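Local coordinates for protein esterase (Xanthomonas oryzae pv. oryzae, PDB 3H2G) that hydrolyses ester bonds as an esterase that degrades the rice cell wall and takes part in pathogenesis on rice, at residues H136-S141 and Y175-H180; G235-V240 and P267-K272. One frame throughout, in Å; residues are numbered along the deposited sequence.

Contact 1: H136-S141 and Y175-H180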
ATOM      1  N   HIS A 136     -12.407   6.355   2.096  1.00  3.49           N
ATOM      2  CA  HIS A 136     -11.091   5.771   2.325  1.00  3.01           C
ATOM      3  C   HIS A 136     -10.058   6.881   2.430  1.00  3.61           C
ATOM      4  O   HIS A 136      -9.908   7.687   1.507  1.00  4.45           O
ATOM      5  CB  HIS A 136     -10.662   4.825   1.201  1.00  2.96           C
ATOM      6  CG  HIS A 136      -9.242   4.367   1.337  1.00  3.65           C
ATOM      7  ND1 HIS A 136      -8.285   4.592   0.369  1.00  6.41           N
ATOM      8  CD2 HIS A 136      -8.595   3.783   2.373  1.00  1.32           C
ATOM      9  CE1 HIS A 136      -7.111   4.170   0.805  1.00  2.82           C
ATOM     10  NE2 HIS A 136      -7.271   3.676   2.020  1.00  5.09           N
ATOM     11  N   PRO A 137      -9.346   6.953   3.567  1.00  4.06           N
ATOM     12  CA  PRO A 137      -8.319   7.983   3.766  1.00  5.21           C
ATOM     13  C   PRO A 137      -7.082   7.620   2.942  1.00  4.73           C
ATOM     14  O   PRO A 137      -6.068   7.174   3.479  1.00  5.88           O
ATOM     15  CB  PRO A 137      -8.044   7.920   5.271  1.00  5.98           C
ATOM     16  CG  PRO A 137      -9.306   7.321   5.847  1.00  6.97           C
ATOM     17  CD  PRO A 137      -9.635   6.258   4.833  1.00  5.56           C
ATOM     18  N   TYR A 138      -7.188   7.800   1.633  1.00  4.68           N
ATOM     19  CA  TYR A 138      -6.106   7.495   0.705  1.00  4.20           C
ATOM     20  C   TYR A 138      -4.825   8.265   1.051  1.00  4.67           C
ATOM     21  O   TYR A 138      -4.852   9.479   1.230  1.00  4.70           O
ATOM     22  CB  TYR A 138      -6.573   7.833  -0.718  1.00  4.38           C
ATOM     23  CG  TYR A 138      -5.615   7.474  -1.834  1.00  5.04           C
ATOM     24  CD1 TYR A 138      -5.081   6.189  -1.941  1.00  5.92           C
ATOM     25  CD2 TYR A 138      -5.283   8.409  -2.815  1.00  4.26           C
ATOM     26  CE1 TYR A 138      -4.239   5.845  -3.001  1.00  5.76           C
ATOM     27  CE2 TYR A 138      -4.443   8.074  -3.879  1.00  4.29           C
ATOM     28  CZ  TYR A 138      -3.926   6.792  -3.965  1.00  5.52           C
ATOM     29  OH  TYR A 138      -3.092   6.460  -5.012  1.00  5.01           O
ATOM     30  N   LEU A 139      -3.714   7.538   1.160  1.00  5.25           N
ATOM     31  CA  LEU A 139      -2.406   8.119   1.462  1.00  5.54           C
ATOM     32  C   LEU A 139      -2.316   8.866   2.794  1.00  7.00           C
ATOM     33  O   LEU A 139      -1.504   9.787   2.949  1.00  6.46           O
ATOM     34  CB  LEU A 139      -1.970   9.035   0.310  1.00  6.37           C
ATOM     35  CG  LEU A 139      -1.781   8.293  -1.022  1.00  6.81           C
ATOM     36  CD1 LEU A 139      -1.560   9.289  -2.157  1.00  8.44           C
ATOM     37  CD2 LEU A 139      -0.603   7.336  -0.903  1.00  8.31           C
ATOM     38  N   HIS A 140      -3.146   8.458   3.751  1.00  5.58           N
ATOM     39  CA  HIS A 140      -3.155   9.058   5.081  1.00  5.98           C
ATOM     40  C   HIS A 140      -2.329   8.151   5.995  1.00  4.23           C
ATOM     41  O   HIS A 140      -2.802   7.111   6.450  1.00  5.41           O
ATOM     42  CB  HIS A 140      -4.591   9.165   5.605  1.00  5.86           C
ATOM     43  CG  HIS A 140      -4.697   9.815   6.948  1.00  6.54           C
ATOM     44  ND1 HIS A 140      -5.290   9.198   8.028  1.00  8.19           N
ATOM     45  CD2 HIS A 140      -4.295  11.033   7.385  1.00  7.80           C
ATOM     46  CE1 HIS A 140      -5.248  10.006   9.073  1.00  8.19           C
ATOM     47  NE2 HIS A 140      -4.649  11.126   8.709  1.00  6.36           N
ATOM     48  N   SER A 141      -1.089   8.556   6.251  1.00  5.32           N
ATOM     49  CA  SER A 141      -0.165   7.783   7.072  1.00  4.81           C
ATOM     50  C   SER A 141      -0.728   7.219   8.373  1.00  5.41           C
ATOM     51  O   SER A 141      -0.577   6.028   8.655  1.00  4.85           O
ATOM     52  CB  SER A 141       1.075   8.628   7.385  1.00  4.86           C
ATOM     53  OG  SER A 141       1.682   9.098   6.193  1.00  7.04           O
ATOM     54  N   TYR A 175       3.164  -2.564  -1.573  1.00  5.07           N
ATOM     55  CA  TYR A 175       3.426  -2.063  -2.916  1.00  5.35           C
ATOM     56  C   TYR A 175       2.575  -0.846  -3.277  1.00  4.52           C
ATOM     57  O   TYR A 175       1.371  -0.827  -3.018  1.00  4.02           O
ATOM     58  CB  TYR A 175       3.183  -3.200  -3.923  1.00  4.70           C
ATOM     59  CG  TYR A 175       2.820  -2.750  -5.322  1.00  6.18           C
ATOM     60  CD1 TYR A 175       3.755  -2.116  -6.142  1.00  8.44           C
ATOM     61  CD2 TYR A 175       1.529  -2.933  -5.816  1.00  6.39           C
ATOM     62  CE1 TYR A 175       3.411  -1.671  -7.418  1.00  7.98           C
ATOM     63  CE2 TYR A 175       1.174  -2.490  -7.088  1.00  7.63           C
ATOM     64  CZ  TYR A 175       2.120  -1.859  -7.882  1.00  8.36           C
ATOM     65  OH  TYR A 175       1.768  -1.405  -9.132  1.00 10.47           O
ATOM     66  N   SER A 176       3.224   0.161  -3.866  1.00  6.20           N
ATOM     67  CA  SER A 176       2.578   1.402  -4.308  1.00  5.39           C
ATOM     68  C   SER A 176       2.031   2.192  -3.116  1.00  5.74           C
ATOM     69  O   SER A 176       2.802   2.623  -2.256  1.00  3.74           O
ATOM     70  CB  SER A 176       1.457   1.075  -5.303  1.00  6.62           C
ATOM     71  OG  SER A 176       1.112   2.218  -6.074  1.00  6.88           O
ATOM     72  N   GLN A 177       0.720   2.415  -3.059  1.00  5.68           N
ATOM     73  CA  GLN A 177       0.174   3.119  -1.901  1.00  5.04           C
ATOM     74  C   GLN A 177       0.591   2.276  -0.702  1.00  4.92           C
ATOM     75  O   GLN A 177       0.853   2.799   0.382  1.00  6.35           O
ATOM     76  CB  GLN A 177      -1.358   3.186  -1.925  1.00  4.92           C
ATOM     77  CG  GLN A 177      -1.920   3.767  -0.617  1.00  5.19           C
ATOM     78  CD  GLN A 177      -3.416   3.561  -0.424  1.00  4.61           C
ATOM     79  OE1 GLN A 177      -3.970   3.920   0.622  1.00  8.49           O
ATOM     80  NE2 GLN A 177      -4.074   2.986  -1.417  1.00  1.07           N
ATOM     81  N   GLY A 178       0.651   0.963  -0.923  1.00  4.81           N
ATOM     82  CA  GLY A 178       1.032   0.031   0.126  1.00  3.46           C
ATOM     83  C   GLY A 178       2.447   0.235   0.626  1.00  4.35           C
ATOM     84  O   GLY A 178       2.772  -0.158   1.748  1.00  4.16           O
ATOM     85  N   GLY A 179       3.295   0.830  -0.209  1.00  4.58           N
ATOM     86  CA  GLY A 179       4.667   1.090   0.198  1.00  5.62           C
ATOM     87  C   GLY A 179       4.642   2.240   1.186  1.00  5.41           C
ATOM     88  O   GLY A 179       5.430   2.295   2.132  1.00  5.69           O
ATOM     89  N   HIS A 180       3.723   3.170   0.948  1.00  5.04           N
ATOM     90  CA  HIS A 180       3.530   4.325   1.816  1.00  4.11           C
ATOM     91  C   HIS A 180       2.978   3.758   3.131  1.00  4.91           C
ATOM     92  O   HIS A 180       3.408   4.137   4.218  1.00  4.23           O
ATOM     93  CB  HIS A 180       2.525   5.286   1.163  1.00  5.61           C
ATOM     94  CG  HIS A 180       2.219   6.509   1.975  1.00  6.31           C
ATOM     95  ND1 HIS A 180       2.961   7.669   1.892  1.00  7.73           N
ATOM     96  CD2 HIS A 180       1.239   6.754   2.876  1.00  2.83           C
ATOM     97  CE1 HIS A 180       2.450   8.575   2.708  1.00  4.37           C
ATOM     98  NE2 HIS A 180       1.405   8.045   3.317  1.00  6.43           N
TER
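Gln177 reaches out from the first turn of helix 177-192 and sets its amide against His136 and Tyr138 and its CG against Leu139, all in the loop that runs into helix 141-162. Its CG lies anti to the backbone N (chi1 173°) and the chain stays extended beyond it, so the flat end is delivered into the loop rather than back along the helix. The amide arrives at the edge of the Tyr138 ring, nearly perpendicular to it with the two planes 84° apart; Gln177 CD is 3.5 Å from Tyr138 CE1. The same carbon lies in the plane of the His136 imidazole, 3.9 Å from His136 CE1, the two side chains meeting from opposite directions. Farther down, Leu139 fills the step between Gln177 and His180. One branch does the work: Leu139 CD2 touches Gln177 CG at 3.8 Å and stands over a face of the His180 ring, toward the rim, 4.1 Å from His180 CG. Leu139 is the third residue of a type II turn from Pro137 to His140, and its positive phi is what this turn requires there. Its CG sits over the centre of the Tyr138 ring, so one leucine separates two aromatic groups. At the far end His180 NE2 gives a weak, bent hydrogen bond to Ser141 OG, 3.1 Å long with an angle of 121° at the hydrogen. The phenol of Tyr138 is bonded to Thr88. Ser176, just before the helix in a GxSxG sequence, is consistent with a nucleophile elbow of the alpha/beta-hydrolase fold. The chemistry implies a buried seam ordered mainly by the fit of an amide, an aliphatic branch and rings beside the start of the helix that follows Ser176, with one weak polar link at its margin.

Contact 2: G235-V240 and P267-K272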
ATOM      1  N   GLY A 235      -4.551  11.441  -8.757  1.00  6.11           N
ATOM      2  CA  GLY A 235      -4.608  12.786  -8.214  1.00  6.73           C
ATOM      3  C   GLY A 235      -5.995  13.090  -7.673  1.00  6.67           C
ATOM      4  O   GLY A 235      -6.136  13.703  -6.614  1.00  5.44           O
ATOM      5  N   SER A 236      -7.025  12.666  -8.401  1.00  5.39           N
ATOM      6  CA  SER A 236      -8.400  12.895  -7.966  1.00  4.70           C
ATOM      7  C   SER A 236      -8.692  12.135  -6.674  1.00  4.86           C
ATOM      8  O   SER A 236      -9.328  12.667  -5.764  1.00  4.13           O
ATOM      9  CB  SER A 236      -9.380  12.479  -9.066  1.00  5.52           C
ATOM     10  OG  SER A 236      -9.228  13.315 -10.206  1.00  7.56           O
ATOM     11  N   TYR A 237      -8.231  10.891  -6.590  1.00  3.89           N
ATOM     12  CA  TYR A 237      -8.448  10.094  -5.380  1.00  4.34           C
ATOM     13  C   TYR A 237      -7.812  10.831  -4.191  1.00  3.12           C
ATOM     14  O   TYR A 237      -8.419  10.973  -3.129  1.00  3.73           O
ATOM     15  CB  TYR A 237      -7.809   8.708  -5.548  1.00  4.99           C
ATOM     16  CG  TYR A 237      -8.387   7.612  -4.664  1.00  5.06           C
ATOM     17  CD1 TYR A 237      -8.190   6.268  -4.983  1.00  6.05           C
ATOM     18  CD2 TYR A 237      -9.160   7.913  -3.537  1.00  5.71           C
ATOM     19  CE1 TYR A 237      -8.750   5.248  -4.214  1.00  5.16           C
ATOM     20  CE2 TYR A 237      -9.730   6.896  -2.756  1.00  5.82           C
ATOM     21  CZ  TYR A 237      -9.519   5.566  -3.107  1.00  5.73           C
ATOM     22  OH  TYR A 237     -10.083   4.552  -2.369  1.00  4.73           O
ATOM     23  N   ALA A 238      -6.589  11.315  -4.388  1.00  4.01           N
ATOM     24  CA  ALA A 238      -5.864  12.034  -3.343  1.00  4.53           C
ATOM     25  C   ALA A 238      -6.582  13.292  -2.863  1.00  4.68           C
ATOM     26  O   ALA A 238      -6.689  13.526  -1.661  1.00  5.22           O
ATOM     27  CB  ALA A 238      -4.466  12.397  -3.837  1.00  4.91           C
ATOM     28  N   ILE A 239      -7.059  14.106  -3.801  1.00  3.36           N
ATOM     29  CA  ILE A 239      -7.755  15.347  -3.457  1.00  3.43           C
ATOM     30  C   ILE A 239      -9.052  15.084  -2.690  1.00  4.53           C
ATOM     31  O   ILE A 239      -9.292  15.676  -1.634  1.00  3.75           O
ATOM     32  CB  ILE A 239      -8.066  16.170  -4.731  1.00  3.43           C
ATOM     33  CG1 ILE A 239      -6.753  16.642  -5.363  1.00  2.65           C
ATOM     34  CG2 ILE A 239      -8.977  17.354  -4.394  1.00  3.75           C
ATOM     35  CD1 ILE A 239      -6.915  17.276  -6.736  1.00  5.68           C
ATOM     36  N   VAL A 240      -9.884  14.197  -3.225  1.00  3.74           N
ATOM     37  CA  VAL A 240     -11.153  13.855  -2.591  1.00  5.82           C
ATOM     38  C   VAL A 240     -10.933  13.258  -1.196  1.00  5.71           C
ATOM     39  O   VAL A 240     -11.623  13.620  -0.240  1.00  5.86           O
ATOM     40  CB  VAL A 240     -11.948  12.857  -3.472  1.00  6.76           C
ATOM     41  CG1 VAL A 240     -13.142  12.313  -2.715  1.00 10.35           C
ATOM     42  CG2 VAL A 240     -12.412  13.554  -4.748  1.00  6.05           C
ATOM     43  N   PRO A 267     -18.089  10.563  -5.711  1.00  7.89           N
ATOM     44  CA  PRO A 267     -18.643   9.204  -5.619  1.00  8.08           C
ATOM     45  C   PRO A 267     -17.747   8.093  -6.181  1.00  7.12           C
ATOM     46  O   PRO A 267     -18.001   6.914  -5.949  1.00  5.81           O
ATOM     47  CB  PRO A 267     -19.956   9.311  -6.398  1.00  8.96           C
ATOM     48  CG  PRO A 267     -20.341  10.752  -6.219  1.00 10.48           C
ATOM     49  CD  PRO A 267     -19.026  11.462  -6.406  1.00  8.73           C
ATOM     50  N   LEU A 268     -16.701   8.465  -6.912  1.00  7.18           N
ATOM     51  CA  LEU A 268     -15.799   7.482  -7.514  1.00  6.49           C
ATOM     52  C   LEU A 268     -14.631   7.039  -6.632  1.00  6.88           C
ATOM     53  O   LEU A 268     -14.021   5.996  -6.884  1.00  5.54           O
ATOM     54  CB  LEU A 268     -15.201   8.042  -8.807  1.00  7.61           C
ATOM     55  CG  LEU A 268     -16.104   8.427  -9.979  1.00  7.92           C
ATOM     56  CD1 LEU A 268     -15.274   9.179 -11.016  1.00  9.19           C
ATOM     57  CD2 LEU A 268     -16.726   7.169 -10.587  1.00  8.93           C
ATOM     58  N   PHE A 269     -14.325   7.814  -5.597  1.00  5.73           N
ATOM     59  CA  PHE A 269     -13.164   7.503  -4.769  1.00  5.84           C
ATOM     60  C   PHE A 269     -13.383   7.366  -3.266  1.00  5.21           C
ATOM     61  O   PHE A 269     -13.219   8.333  -2.523  1.00  5.12           O
ATOM     62  CB  PHE A 269     -12.093   8.567  -5.031  1.00  7.56           C
ATOM     63  CG  PHE A 269     -11.678   8.662  -6.476  1.00  6.47           C
ATOM     64  CD1 PHE A 269     -10.917   7.653  -7.061  1.00  6.74           C
ATOM     65  CD2 PHE A 269     -12.058   9.751  -7.255  1.00  7.65           C
ATOM     66  CE1 PHE A 269     -10.539   7.724  -8.404  1.00  7.96           C
ATOM     67  CE2 PHE A 269     -11.687   9.835  -8.601  1.00  6.53           C
ATOM     68  CZ  PHE A 269     -10.925   8.819  -9.174  1.00  7.86           C
ATOM     69  N   PRO A 270     -13.737   6.158  -2.791  1.00  4.69           N
ATOM     70  CA  PRO A 270     -13.948   4.925  -3.558  1.00  4.46           C
ATOM     71  C   PRO A 270     -15.396   4.831  -4.026  1.00  5.58           C
ATOM     72  O   PRO A 270     -16.249   5.586  -3.562  1.00  6.11           O
ATOM     73  CB  PRO A 270     -13.596   3.837  -2.548  1.00  5.03           C
ATOM     74  CG  PRO A 270     -14.137   4.405  -1.281  1.00  5.11           C
ATOM     75  CD  PRO A 270     -13.694   5.866  -1.345  1.00  4.67           C
ATOM     76  N   GLY A 271     -15.674   3.903  -4.936  1.00  6.04           N
ATOM     77  CA  GLY A 271     -17.029   3.766  -5.433  1.00  7.45           C
ATOM     78  C   GLY A 271     -17.341   2.422  -6.061  1.00  7.54           C
ATOM     79  O   GLY A 271     -16.804   1.391  -5.658  1.00  7.68           O
ATOM     80  N   LYS A 272     -18.209   2.444  -7.066  1.00  8.04           N
ATOM     81  CA  LYS A 272     -18.640   1.233  -7.757  1.00  8.76           C
ATOM     82  C   LYS A 272     -17.717   0.778  -8.884  1.00  8.15           C
ATOM     83  O   LYS A 272     -17.998  -0.219  -9.550  1.00  7.29           O
ATOM     84  CB  LYS A 272     -20.053   1.442  -8.312  1.00  9.16           C
ATOM     85  CG  LYS A 272     -21.099   1.751  -7.250  1.00 12.75           C
ATOM     86  CD  LYS A 272     -21.281   0.570  -6.308  1.00 15.93           C
ATOM     87  CE  LYS A 272     -22.308   0.870  -5.230  1.00 19.12           C
ATOM     88  NZ  LYS A 272     -22.496  -0.294  -4.321  1.00 21.25           N
TER
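Both faces of the Phe269 ring are occupied: the backbone of helix 231-246 lies against one, with Tyr237 N 3.9 Å above the plane over the ring centre and Ser236 C nearer the rim, while Leu268 CB covers the opposite one. On the Tyr237 ring, Phe269 CD1 stands 3.4 Å above one face, displaced toward the rim, and Tyr138 stacks on the other. Between the two rings of this contact the planes are inclined by 34° and the centroids are 5.1 Å apart, an oblique meeting that is neither a parallel stack nor a T-shaped pair. The rim of Phe269 continues onto the helix, where CE2 meets Ser236 CB at 3.5 Å. Phe269 CG takes the position anti to its own carbonyl carbon, and this chi1 of -58° turns the ring flat against the helix backbone; Phe269 CB, placed by the backbone itself, lies 3.4 Å from Tyr237 CD2. Tyr237 adopts a different first torsion, with CG anti to the backbone N at -157°, and its ring extends past Phe269 to the next residue. There the phenol oxygen, Tyr237 OH, is 3.6 Å from Pro270 CB, the two side chains crossing at about a right angle. A cis peptide joins Phe269 to Pro270, placing the pyrrolidine ring beside the phenol. Val240, one helical turn beyond Ser236, closes the patch with CG1 4.0 Å from Phe269 O. The polar ends find partners outside the two segments: Tyr237 OH is bonded to the carbonyl of Glu89, and Ser236 OG to the carbonyl of Ile232 and to Tyr293 OH. Leu275 and Met278 of helix 275-280 also pack on Phe269. Across the two segments the chemistry is thus apolar, with a phenylalanine plugged against a helix backbone and polar groups satisfied by third parties.

How the contacts relate
Contacts 1 and 2 follow one another along the chain, yet their centres are only about 13 Å apart and they touch directly. Tyr138 of contact 1 packs against helix 231-246, with its CD2 3.6 Å from Ala238 N. His136 adds a polar tie, ND1 standing 3.3 Å from Tyr237 OH in a probable hydrogen bond, and His136 N is 3.7 Å from Pro270 CD. Contact 1 adjoins the probable active site, where Ser176 OG is hydrogen-bonded to His377 NE2, consistent with a Ser-His-Asp triad completed by Asp336. Contact 2 belongs to the largely helical insertion between strands 198-205 and 328-332, so Tyr138 and His136 join this insertion to the hydrolase core.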